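Local coordinates for protein catechol 2,3-dioxygenase (Pseudomonas sp. KL28, PDB 3HPY) that probably catalyses the iron-dependent extradiol cleavage of catechol by molecular oxygen, opening the aromatic ring to give 2-hydroxy-6-oxohexa-2,4-dienoate, at residues 107-110 / 116-119; 84-87 / 92-95; 110-115 / 167-172; 67-72 / 150-155. All blocks are in the same frame, centred on the assembly; numbering follows the deposited sequence.

From the N terminus, 67-72 opens a loop that contact 4 closes only at 150-155. Inside that loop contact 2 turns helix 76-89 back on strand 93-96, and contact 1, following in series, closes the hairpin of strands 107-111 and 117-121. Contact 3 sets out from the same hairpin, sharing Phe110 with contact 1, but ends beyond the loop at 167-172, so contacts 3 and 4 cross. Contacts 1 and 2 lie within the N-terminal domain, while contacts 3 and 4 join it to the iron-binding domain.

Contact 1: residues 107-110 / 116-119; sequences RVRF and HLIE
Glu119 OE2 is gripped by three nitrogens of two arginines, a salt-bridge network on one face of the antiparallel beta hairpin formed by strands 107-111 and 117-121. Arg109 comes alongside the glutamate and gives it both NE and NH2 in two bent bonds, the latter 2.8 Å from Glu119 OE2. Its guanidinium and the carboxylate are nearly coplanar, 4° apart. A bend at chi3 (-61°) lays the guanidinium alongside the carboxylate. Arg107 places NH1 3.0 Å from Glu119 OE2 on the syn side of that oxygen, with its guanidinium plane turned 46° from the carboxylate. Its NH2 is engaged by Glu100, so the network runs on past the hairpin, and Phe68 of the neighbouring strand makes a cation-pi contact with Arg109. Three donors on one oxygen would probably keep the carboxylate ionised and fix its rotation. Phe110 and Ile118 are an antiparallel hydrogen-bonded pair, bonded both ways: Phe110 N lies 3.0 Å from Ile118 O, and Ile118 N 2.9 Å from Phe110 O. Their side chains share the opposite face, where Ile118 CB sits over the Phe110 ring toward its rim, 3.5 Å from Phe110 CZ.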
loop_
_atom_site.group_PDB
_atom_site.type_symbol
_atom_site.label_atom_id
_atom_site.label_comp_id
_atom_site.label_asym_id
_atom_site.label_seq_id
_atom_site.Cartn_x
_atom_site.Cartn_y
_atom_site.Cartn_z
ATOM N N ARG C 107 40.448 2.512 8.133
ATOM C CA ARG C 107 39.399 2.283 9.116
ATOM C C ARG C 107 39.958 1.729 10.421
ATOM O O ARG C 107 40.992 1.059 10.436
ATOM C CB ARG C 107 38.378 1.293 8.555
ATOM C CG ARG C 107 38.561 0.987 7.072
ATOM C CD ARG C 107 38.416 -0.497 6.804
ATOM N NE ARG C 107 39.180 -0.905 5.629
ATOM C CZ ARG C 107 39.314 -2.164 5.217
ATOM N NH1 ARG C 107 38.727 -3.156 5.884
ATOM N NH2 ARG C 107 40.047 -2.429 4.145
ATOM N N VAL C 108 39.259 2.006 11.514
ATOM C CA VAL C 108 39.663 1.538 12.832
ATOM C C VAL C 108 38.850 0.287 13.133
ATOM O O VAL C 108 37.620 0.336 13.117
ATOM C CB VAL C 108 39.361 2.602 13.903
ATOM C CG1 VAL C 108 39.972 2.200 15.227
ATOM C CG2 VAL C 108 39.890 3.950 13.454
ATOM N N ARG C 109 39.527 -0.833 13.387
ATOM C CA ARG C 109 38.827 -2.078 13.682
ATOM C C ARG C 109 39.159 -2.597 15.072
ATOM O O ARG C 109 40.301 -2.524 15.512
ATOM C CB ARG C 109 39.169 -3.158 12.649
ATOM C CG ARG C 109 38.326 -4.425 12.785
ATOM C CD ARG C 109 38.862 -5.566 11.928
ATOM N NE ARG C 109 38.866 -5.259 10.498
ATOM C CZ ARG C 109 39.361 -6.071 9.569
ATOM N NH1 ARG C 109 39.891 -7.236 9.918
ATOM N NH2 ARG C 109 39.327 -5.722 8.288
ATOM N N PHE C 110 38.146 -3.107 15.762
ATOM C CA PHE C 110 38.338 -3.643 17.099
ATOM C C PHE C 110 37.401 -4.830 17.294
ATOM O O PHE C 110 36.493 -5.051 16.487
ATOM C CB PHE C 110 38.073 -2.555 18.144
ATOM C CG PHE C 110 36.660 -2.036 18.144
ATOM C CD1 PHE C 110 35.676 -2.651 18.918
ATOM C CD2 PHE C 110 36.312 -0.927 17.372
ATOM C CE1 PHE C 110 34.366 -2.167 18.926
ATOM C CE2 PHE C 110 35.005 -0.438 17.373
ATOM C CZ PHE C 110 34.032 -1.059 18.152
ATOM N N HIS C 116 32.480 -10.309 17.799
ATOM C CA HIS C 116 32.341 -9.683 16.482
ATOM C C HIS C 116 33.297 -8.531 16.250
ATOM O O HIS C 116 33.526 -7.715 17.142
ATOM C CB HIS C 116 30.917 -9.171 16.275
ATOM C CG HIS C 116 29.866 -10.158 16.657
ATOM N ND1 HIS C 116 29.417 -10.296 17.951
ATOM C CD2 HIS C 116 29.225 -11.104 15.931
ATOM C CE1 HIS C 116 28.546 -11.286 18.007
ATOM N NE2 HIS C 116 28.412 -11.794 16.795
ATOM N N LEU C 117 33.839 -8.465 15.039
ATOM C CA LEU C 117 34.761 -7.401 14.670
ATOM C C LEU C 117 33.973 -6.210 14.130
ATOM O O LEU C 117 33.130 -6.364 13.252
ATOM C CB LEU C 117 35.739 -7.889 13.601
ATOM C CG LEU C 117 36.435 -9.227 13.862
ATOM C CD1 LEU C 117 37.492 -9.461 12.798
ATOM C CD2 LEU C 117 37.059 -9.226 15.241
ATOM N N ILE C 118 34.258 -5.026 14.657
ATOM C CA ILE C 118 33.579 -3.808 14.234
ATOM C C ILE C 118 34.581 -2.877 13.560
ATOM O O ILE C 118 35.754 -2.846 13.923
ATOM C CB ILE C 118 32.964 -3.084 15.446
ATOM C CG1 ILE C 118 32.135 -4.066 16.274
ATOM C CG2 ILE C 118 32.091 -1.930 14.980
ATOM C CD1 ILE C 118 30.901 -4.590 15.577
ATOM N N GLU C 119 34.116 -2.127 12.570
ATOM C CA GLU C 119 34.979 -1.196 11.858
ATOM C C GLU C 119 34.385 0.207 11.862
ATOM O O GLU C 119 33.170 0.371 11.868
ATOM C CB GLU C 119 35.183 -1.657 10.412
ATOM C CG GLU C 119 36.396 -2.549 10.194
ATOM C CD GLU C 119 36.633 -2.843 8.731
ATOM O OE1 GLU C 119 36.235 -2.012 7.885
ATOM O OE2 GLU C 119 37.233 -3.896 8.420
#

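Contact 2: residues 84-87 / 92-95; sequences ADLQ and TTTR
The helix-to-strand return of a beta-alpha-beta-beta-beta module, the repeating unit of the vicinal oxygen chelate fold, brings Thr93 against Leu86 and Gln87 near the end of helix 76-89. The methyl of Thr93 meets both helix residues. Its CG2 lies 3.9 Å from Leu86 CB and equally 3.9 Å from Gln87 CG, resting against the roots of two successive side chains. No hydrogen bond spans the two segments, and the contact is a small one. Gln87 runs extended beyond CG and crosses the threonine at about a right angle, passing its aliphatic part by the hydroxyl, with Gln87 CG 3.8 Å from Thr93 OG1. That hydroxyl stands between the backbone N and the carbonyl carbon (chi1 69°), a rotation that turns the methyl to the helix while OG1 finds its hydrogen-bond partner in Asp83 OD2, one turn back along the helix. Two residues on, Arg95 adds salt bridges to Asp83 and Glu80, so polar ties accompany the apolar touch. Leu86 is buried and also packs on Phe110, Leu91 and Val172. Strand 93-96 is an outermost strand of its sheet within the chain, paired with strand 107-111 through Thr94 and Arg109, and helix 76-89 lies across the face that also carries Val108 and Phe110.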
loop_
_atom_site.group_PDB
_atom_site.type_symbol
_atom_site.label_atom_id
_atom_site.label_comp_id
_atom_site.label_asym_id
_atom_site.label_seq_id
_atom_site.Cartn_x
_atom_site.Cartn_y
_atom_site.Cartn_z
ATOM N N ALA C 84 40.699 6.915 19.770
ATOM C CA ALA C 84 41.267 7.260 21.077
ATOM C C ALA C 84 40.373 6.891 22.255
ATOM O O ALA C 84 40.857 6.413 23.283
ATOM C CB ALA C 84 41.590 8.744 21.134
ATOM N N ASP C 85 39.072 7.120 22.110
ATOM C CA ASP C 85 38.124 6.807 23.174
ATOM C C ASP C 85 38.007 5.298 23.361
ATOM O O ASP C 85 37.726 4.820 24.457
ATOM C CB ASP C 85 36.747 7.392 22.859
ATOM C CG ASP C 85 36.781 8.902 22.665
ATOM O OD1 ASP C 85 37.511 9.586 23.415
ATOM O OD2 ASP C 85 36.068 9.410 21.771
ATOM N N LEU C 86 38.214 4.550 22.282
ATOM C CA LEU C 86 38.141 3.096 22.359
ATOM C C LEU C 86 39.353 2.573 23.125
ATOM O O LEU C 86 39.245 1.643 23.926
ATOM C CB LEU C 86 38.101 2.484 20.956
ATOM C CG LEU C 86 36.775 2.617 20.197
ATOM C CD1 LEU C 86 36.989 2.284 18.730
ATOM C CD2 LEU C 86 35.724 1.705 20.821
ATOM N N GLN C 87 40.510 3.179 22.889
ATOM C CA GLN C 87 41.710 2.739 23.586
ATOM C C GLN C 87 41.673 3.176 25.046
ATOM O O GLN C 87 42.049 2.412 25.928
ATOM C CB GLN C 87 42.959 3.289 22.907
ATOM C CG GLN C 87 43.040 2.976 21.440
ATOM C CD GLN C 87 44.360 3.389 20.860
ATOM O OE1 GLN C 87 44.427 3.934 19.759
ATOM N NE2 GLN C 87 45.432 3.127 21.596
ATOM N N THR C 92 41.546 -2.787 22.379
ATOM C CA THR C 92 42.695 -2.728 21.492
ATOM C C THR C 92 42.168 -2.474 20.087
ATOM O O THR C 92 41.235 -3.145 19.639
ATOM C CB THR C 92 43.472 -4.046 21.508
ATOM O OG1 THR C 92 43.726 -4.429 22.865
ATOM C CG2 THR C 92 44.793 -3.883 20.775
ATOM N N THR C 93 42.759 -1.504 19.397
ATOM C CA THR C 93 42.324 -1.167 18.052
ATOM C C THR C 93 43.379 -1.445 16.991
ATOM O O THR C 93 44.584 -1.389 17.256
ATOM C CB THR C 93 41.914 0.320 17.955
ATOM O OG1 THR C 93 43.074 1.152 18.091
ATOM C CG2 THR C 93 40.920 0.667 19.041
ATOM N N THR C 94 42.906 -1.737 15.786
ATOM C CA THR C 94 43.772 -2.021 14.651
ATOM C C THR C 94 43.448 -1.015 13.556
ATOM O O THR C 94 42.288 -0.850 13.182
ATOM C CB THR C 94 43.513 -3.431 14.100
ATOM O OG1 THR C 94 43.511 -4.374 15.179
ATOM C CG2 THR C 94 44.590 -3.813 13.094
ATOM N N ARG C 95 44.463 -0.336 13.036
ATOM C CA ARG C 95 44.213 0.639 11.986
ATOM C C ARG C 95 44.488 0.056 10.601
ATOM O O ARG C 95 45.639 -0.040 10.180
ATOM C CB ARG C 95 45.069 1.885 12.225
ATOM C CG ARG C 95 45.043 2.889 11.088
ATOM C CD ARG C 95 43.725 3.652 10.994
ATOM N NE ARG C 95 43.736 4.885 11.781
ATOM C CZ ARG C 95 43.500 4.951 13.085
ATOM N NH1 ARG C 95 43.225 3.848 13.774
ATOM N NH2 ARG C 95 43.541 6.126 13.700
#

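Contact 3: residues 110-115 / 167-172; sequences FELPSG and KIFTEV
Leu112 divides its two methyls between neighbouring residues of helix 162-171. CD1 meets the edge of the Phe169 ring, near the ring plane, at 3.5 Å from Phe169 CE1, and the two side chains cross at about a right angle. CD2 turns to Ile168, whose CD1 is 3.6 Å away, and there the leucine and isoleucine slide past each other in opposite directions. Ile168 can reach so far because CG1 is anti to the carbonyl carbon and the chain continues extended (chi2 169°), thrusting CD1 off the helix. The same methyl also meets the proline ring, the two side chains reaching toward each other, with Pro113 CD 3.8 Å from Ile168 CD1. Pro113 belongs to a type I beta turn from Leu112 to Gly115, closed by Gly115 N at 2.8 Å from Leu112 O; the turn holds Leu112 and Pro113 next to each other, facing the helix. All the contact across the segments is apolar, and it is largely buried. Behind it Phe169 meets Phe175 edge-to-face, while Ile168 also packs on Tyr89 and Leu91. The turn of the N-terminal hairpin is thereby set against helix 162-171 of the iron-binding domain, an interface between the two domains of an extradiol dioxygenase of the vicinal oxygen chelate superfamily.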
loop_
_atom_site.group_PDB
_atom_site.type_symbol
_atom_site.label_atom_id
_atom_site.label_comp_id
_atom_site.label_asym_id
_atom_site.label_seq_id
_atom_site.Cartn_x
_atom_site.Cartn_y
_atom_site.Cartn_z
ATOM N N PHE C 110 38.146 -3.107 15.762
ATOM C CA PHE C 110 38.338 -3.643 17.099
ATOM C C PHE C 110 37.401 -4.830 17.294
ATOM O O PHE C 110 36.493 -5.051 16.487
ATOM C CB PHE C 110 38.073 -2.555 18.144
ATOM C CG PHE C 110 36.660 -2.036 18.144
ATOM C CD1 PHE C 110 35.676 -2.651 18.918
ATOM C CD2 PHE C 110 36.312 -0.927 17.372
ATOM C CE1 PHE C 110 34.366 -2.167 18.926
ATOM C CE2 PHE C 110 35.005 -0.438 17.373
ATOM C CZ PHE C 110 34.032 -1.059 18.152
ATOM N N GLU C 111 37.632 -5.605 18.349
ATOM C CA GLU C 111 36.799 -6.771 18.618
ATOM C C GLU C 111 35.962 -6.531 19.867
ATOM O O GLU C 111 36.452 -5.998 20.869
ATOM C CB GLU C 111 37.669 -8.022 18.811
ATOM C CG GLU C 111 36.884 -9.341 18.811
ATOM C CD GLU C 111 37.735 -10.554 19.170
ATOM O OE1 GLU C 111 38.813 -10.742 18.561
ATOM O OE2 GLU C 111 37.315 -11.324 20.063
ATOM N N LEU C 112 34.692 -6.915 19.796
ATOM C CA LEU C 112 33.783 -6.750 20.921
ATOM C C LEU C 112 33.803 -8.006 21.783
ATOM O O LEU C 112 34.294 -9.057 21.360
ATOM C CB LEU C 112 32.349 -6.506 20.426
ATOM C CG LEU C 112 31.936 -5.138 19.866
ATOM C CD1 LEU C 112 30.508 -5.239 19.339
ATOM C CD2 LEU C 112 32.026 -4.063 20.944
ATOM N N PRO C 113 33.266 -7.910 23.007
ATOM C CA PRO C 113 33.207 -9.036 23.944
ATOM C C PRO C 113 32.418 -10.194 23.341
ATOM O O PRO C 113 32.630 -11.361 23.690
ATOM C CB PRO C 113 32.494 -8.440 25.150
ATOM C CG PRO C 113 32.921 -7.018 25.117
ATOM C CD PRO C 113 32.807 -6.669 23.656
ATOM N N SER C 114 31.503 -9.851 22.436
ATOM C CA SER C 114 30.656 -10.830 21.767
ATOM C C SER C 114 31.407 -11.566 20.663
ATOM O O SER C 114 30.857 -12.457 20.010
ATOM C CB SER C 114 29.425 -10.132 21.179
ATOM O OG SER C 114 29.805 -9.106 20.270
ATOM N N GLY C 115 32.659 -11.175 20.444
ATOM C CA GLY C 115 33.471 -11.824 19.433
ATOM C C GLY C 115 33.426 -11.218 18.044
ATOM O O GLY C 115 34.254 -11.567 17.201
ATOM N N LYS C 167 27.502 -1.294 26.788
ATOM C CA LYS C 167 28.307 -0.243 27.401
ATOM C C LYS C 167 29.205 0.455 26.392
ATOM O O LYS C 167 29.267 1.682 26.348
ATOM C CB LYS C 167 29.181 -0.810 28.529
ATOM C CG LYS C 167 28.415 -1.408 29.695
ATOM C CD LYS C 167 29.344 -1.771 30.874
ATOM C CE LYS C 167 30.126 -3.081 30.662
ATOM N NZ LYS C 167 31.255 -2.983 29.680
ATOM N N ILE C 168 29.910 -0.326 25.583
ATOM C CA ILE C 168 30.806 0.254 24.593
ATOM C C ILE C 168 30.016 1.087 23.594
ATOM O O ILE C 168 30.425 2.197 23.231
ATOM C CB ILE C 168 31.570 -0.833 23.830
ATOM C CG1 ILE C 168 32.362 -1.693 24.812
ATOM C CG2 ILE C 168 32.503 -0.196 22.814
ATOM C CD1 ILE C 168 32.932 -2.937 24.194
ATOM N N PHE C 169 28.887 0.551 23.140
ATOM C CA PHE C 169 28.068 1.288 22.190
ATOM C C PHE C 169 27.449 2.555 22.760
ATOM O O PHE C 169 27.501 3.602 22.112
ATOM C CB PHE C 169 26.969 0.395 21.601
ATOM C CG PHE C 169 27.429 -0.408 20.425
ATOM C CD1 PHE C 169 28.072 -1.629 20.603
ATOM C CD2 PHE C 169 27.292 0.095 19.135
ATOM C CE1 PHE C 169 28.579 -2.335 19.511
ATOM C CE2 PHE C 169 27.795 -0.601 18.033
ATOM C CZ PHE C 169 28.441 -1.818 18.219
ATOM N N THR C 170 26.871 2.473 23.958
ATOM C CA THR C 170 26.223 3.637 24.557
ATOM C C THR C 170 27.150 4.581 25.320
ATOM O O THR C 170 26.848 5.769 25.454
ATOM C CB THR C 170 25.048 3.239 25.513
ATOM O OG1 THR C 170 25.570 2.651 26.715
ATOM C CG2 THR C 170 24.107 2.259 24.827
ATOM N N GLU C 171 28.271 4.080 25.822
ATOM C CA GLU C 171 29.178 4.949 26.554
ATOM C C GLU C 171 30.371 5.404 25.721
ATOM O O GLU C 171 31.035 6.374 26.072
ATOM C CB GLU C 171 29.653 4.267 27.833
ATOM C CG GLU C 171 28.517 3.921 28.774
ATOM C CD GLU C 171 28.984 3.586 30.179
ATOM O OE1 GLU C 171 29.963 2.819 30.329
ATOM O OE2 GLU C 171 28.360 4.085 31.138
ATOM N N VAL C 172 30.624 4.727 24.603
ATOM C CA VAL C 172 31.752 5.090 23.755
ATOM C C VAL C 172 31.393 5.512 22.322
ATOM O O VAL C 172 31.893 6.525 21.835
ATOM C CB VAL C 172 32.771 3.932 23.684
ATOM C CG1 VAL C 172 34.017 4.379 22.939
ATOM C CG2 VAL C 172 33.126 3.473 25.084
#

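Contact 4: residues 67-72 / 150-155; sequences DFFGFK and IQLDHC. With FE (Fe (III) ion), chain I; MCT (4-methylcatechol), chain J.
Cys155 SG stands squarely over the centre of the Phe69 ring, a sulfur-aromatic contact that is the tight point between the two vicinal oxygen chelate domains. The sulfur is 3.5 Å from the Phe69 ring centroid and only 1° off the ring normal. Phe69 reaches it with CG anti to the backbone N (chi1 -168°), while Cys155 carries SG between its backbone N and carbonyl carbon (chi1 75°). Packing loosens along the strand: Leu152 CD2 stays 4.1 Å from Phe69 CE2, approaching the ring obliquely, and beyond it Gln151 is partly exposed, with His274 of a second subunit packed nearby. No hydrogen bond joins the segments, whose strands pass as layers and do not pair. Between Leu152 and Cys155, the side chain of His154 runs away from Phe69 to the active site. Its NE2 binds the iron at 2.4 Å, His216 and Glu267 supply the other protein ligands, and 4-methylcatechol chelates the metal through O3 and O4, at 1.9 Å and 2.1 Å from the iron. Asp153, whose OD1 accepts from Gln151 NE2, positions the imidazole: His154 ND1 donates to Asp153 OD2 over 2.7 Å, using that oxygen's anti lone pair.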
loop_
_atom_site.group_PDB
_atom_site.type_symbol
_atom_site.label_atom_id
_atom_site.label_comp_id
_atom_site.label_asym_id
_atom_site.label_seq_id
_atom_site.Cartn_x
_atom_site.Cartn_y
_atom_site.Cartn_z
ATOM N N ASP C 67 32.589 -11.437 8.396
ATOM C CA ASP C 67 33.971 -11.160 8.771
ATOM C C ASP C 67 33.954 -9.938 9.681
ATOM O O ASP C 67 34.499 -9.955 10.783
ATOM C CB ASP C 67 34.839 -10.871 7.541
ATOM C CG ASP C 67 34.981 -12.076 6.625
ATOM O OD1 ASP C 67 35.023 -13.213 7.141
ATOM O OD2 ASP C 67 35.067 -11.887 5.387
ATOM N N PHE C 68 33.301 -8.878 9.221
ATOM C CA PHE C 68 33.230 -7.652 10.000
ATOM C C PHE C 68 32.094 -6.734 9.560
ATOM O O PHE C 68 31.548 -6.877 8.465
ATOM C CB PHE C 68 34.575 -6.918 9.922
ATOM C CG PHE C 68 35.025 -6.620 8.527
ATOM C CD1 PHE C 68 34.588 -5.471 7.869
ATOM C CD2 PHE C 68 35.900 -7.484 7.868
ATOM C CE1 PHE C 68 35.016 -5.181 6.573
ATOM C CE2 PHE C 68 36.335 -7.207 6.568
ATOM C CZ PHE C 68 35.891 -6.048 5.917
ATOM N N PHE C 69 31.743 -5.797 10.432
ATOM C CA PHE C 69 30.670 -4.846 10.176
ATOM C C PHE C 69 31.182 -3.439 10.473
ATOM O O PHE C 69 31.600 -3.153 11.593
ATOM C CB PHE C 69 29.479 -5.171 11.077
ATOM C CG PHE C 69 28.218 -4.446 10.704
ATOM C CD1 PHE C 69 27.718 -3.436 11.512
ATOM C CD2 PHE C 69 27.523 -4.788 9.546
ATOM C CE1 PHE C 69 26.542 -2.771 11.177
ATOM C CE2 PHE C 69 26.351 -4.133 9.204
ATOM C CZ PHE C 69 25.859 -3.120 10.024
ATOM N N GLY C 70 31.136 -2.564 9.476
ATOM C CA GLY C 70 31.633 -1.214 9.670
ATOM C C GLY C 70 30.607 -0.096 9.735
ATOM O O GLY C 70 29.499 -0.221 9.223
ATOM N N PHE C 71 31.005 1.005 10.366
ATOM C CA PHE C 71 30.156 2.183 10.522
ATOM C C PHE C 71 30.879 3.430 10.020
ATOM O O PHE C 71 32.018 3.691 10.413
ATOM C CB PHE C 71 29.827 2.405 11.995
ATOM C CG PHE C 71 28.874 1.406 12.576
ATOM C CD1 PHE C 71 27.506 1.595 12.457
ATOM C CD2 PHE C 71 29.340 0.310 13.304
ATOM C CE1 PHE C 71 26.617 0.722 13.057
ATOM C CE2 PHE C 71 28.448 -0.576 13.911
ATOM C CZ PHE C 71 27.089 -0.367 13.787
ATOM N N LYS C 72 30.223 4.215 9.170
ATOM C CA LYS C 72 30.855 5.439 8.697
ATOM C C LYS C 72 30.666 6.499 9.775
ATOM O O LYS C 72 29.605 6.552 10.400
ATOM C CB LYS C 72 30.231 5.916 7.386
ATOM C CG LYS C 72 30.882 7.187 6.868
ATOM C CD LYS C 72 30.529 7.492 5.435
ATOM C CE LYS C 72 31.176 8.796 5.002
ATOM N NZ LYS C 72 31.012 9.016 3.537
ATOM N N ILE C 150 16.783 -0.160 -0.469
ATOM C CA ILE C 150 17.229 1.232 -0.427
ATOM C C ILE C 150 18.499 1.533 0.377
ATOM O O ILE C 150 19.213 2.479 0.063
ATOM C CB ILE C 150 16.082 2.143 0.090
ATOM C CG1 ILE C 150 15.022 2.315 -1.006
ATOM C CG2 ILE C 150 16.615 3.510 0.491
ATOM C CD1 ILE C 150 14.287 1.039 -1.368
ATOM N N GLN C 151 18.766 0.759 1.422
ATOM C CA GLN C 151 19.973 0.958 2.223
ATOM C C GLN C 151 20.265 -0.234 3.125
ATOM O O GLN C 151 19.382 -1.045 3.396
ATOM C CB GLN C 151 19.861 2.213 3.108
ATOM C CG GLN C 151 18.714 2.199 4.117
ATOM C CD GLN C 151 18.778 3.348 5.122
ATOM O OE1 GLN C 151 19.151 4.475 4.781
ATOM N NE2 GLN C 151 18.386 3.071 6.360
ATOM N N LEU C 152 21.519 -0.340 3.566
ATOM C CA LEU C 152 21.916 -1.378 4.511
ATOM C C LEU C 152 21.384 -0.748 5.800
ATOM O O LEU C 152 21.933 0.241 6.281
ATOM C CB LEU C 152 23.448 -1.503 4.561
ATOM C CG LEU C 152 24.059 -2.335 5.698
ATOM C CD1 LEU C 152 23.747 -3.809 5.459
ATOM C CD2 LEU C 152 25.575 -2.115 5.779
ATOM N N ASP C 153 20.294 -1.291 6.337
ATOM C CA ASP C 153 19.679 -0.721 7.537
ATOM C C ASP C 153 20.395 -1.041 8.840
ATOM O O ASP C 153 20.534 -0.180 9.707
ATOM C CB ASP C 153 18.231 -1.191 7.666
ATOM C CG ASP C 153 17.410 -0.277 8.533
ATOM O OD1 ASP C 153 17.095 0.841 8.058
ATOM O OD2 ASP C 153 17.096 -0.663 9.683
ATOM N N HIS C 154 20.821 -2.292 8.972
ATOM C CA HIS C 154 21.496 -2.754 10.170
ATOM C C HIS C 154 21.827 -4.228 10.029
ATOM O O HIS C 154 21.768 -4.796 8.939
ATOM C CB HIS C 154 20.586 -2.600 11.384
ATOM C CG HIS C 154 19.318 -3.388 11.291
ATOM N ND1 HIS C 154 18.213 -2.944 10.595
ATOM C CD2 HIS C 154 18.968 -4.587 11.821
ATOM C CE1 HIS C 154 17.238 -3.828 10.706
ATOM N NE2 HIS C 154 17.670 -4.834 11.443
ATOM N N CYS C 155 22.177 -4.837 11.160
ATOM C CA CYS C 155 22.478 -6.258 11.216
ATOM C C CYS C 155 22.215 -6.667 12.652
ATOM O O CYS C 155 22.163 -5.820 13.549
ATOM C CB CYS C 155 23.935 -6.546 10.834
ATOM S SG CYS C 155 25.173 -6.117 12.091
HETATM FE FE FE I . 16.615 -6.967 11.478
HETATM C C1 MCT J . 13.757 -7.946 15.518
HETATM C C2 MCT J . 14.748 -8.476 14.676
HETATM C C3 MCT J . 15.210 -7.704 13.585
HETATM O O3 MCT J . 16.150 -8.207 12.779
HETATM C C4 MCT J . 14.691 -6.404 13.337
HETATM O O4 MCT J . 15.151 -5.679 12.279
HETATM C C5 MCT J . 13.689 -5.869 14.193
HETATM C C6 MCT J . 13.230 -6.650 15.283
HETATM C C MCT J . 13.256 -8.756 16.672
#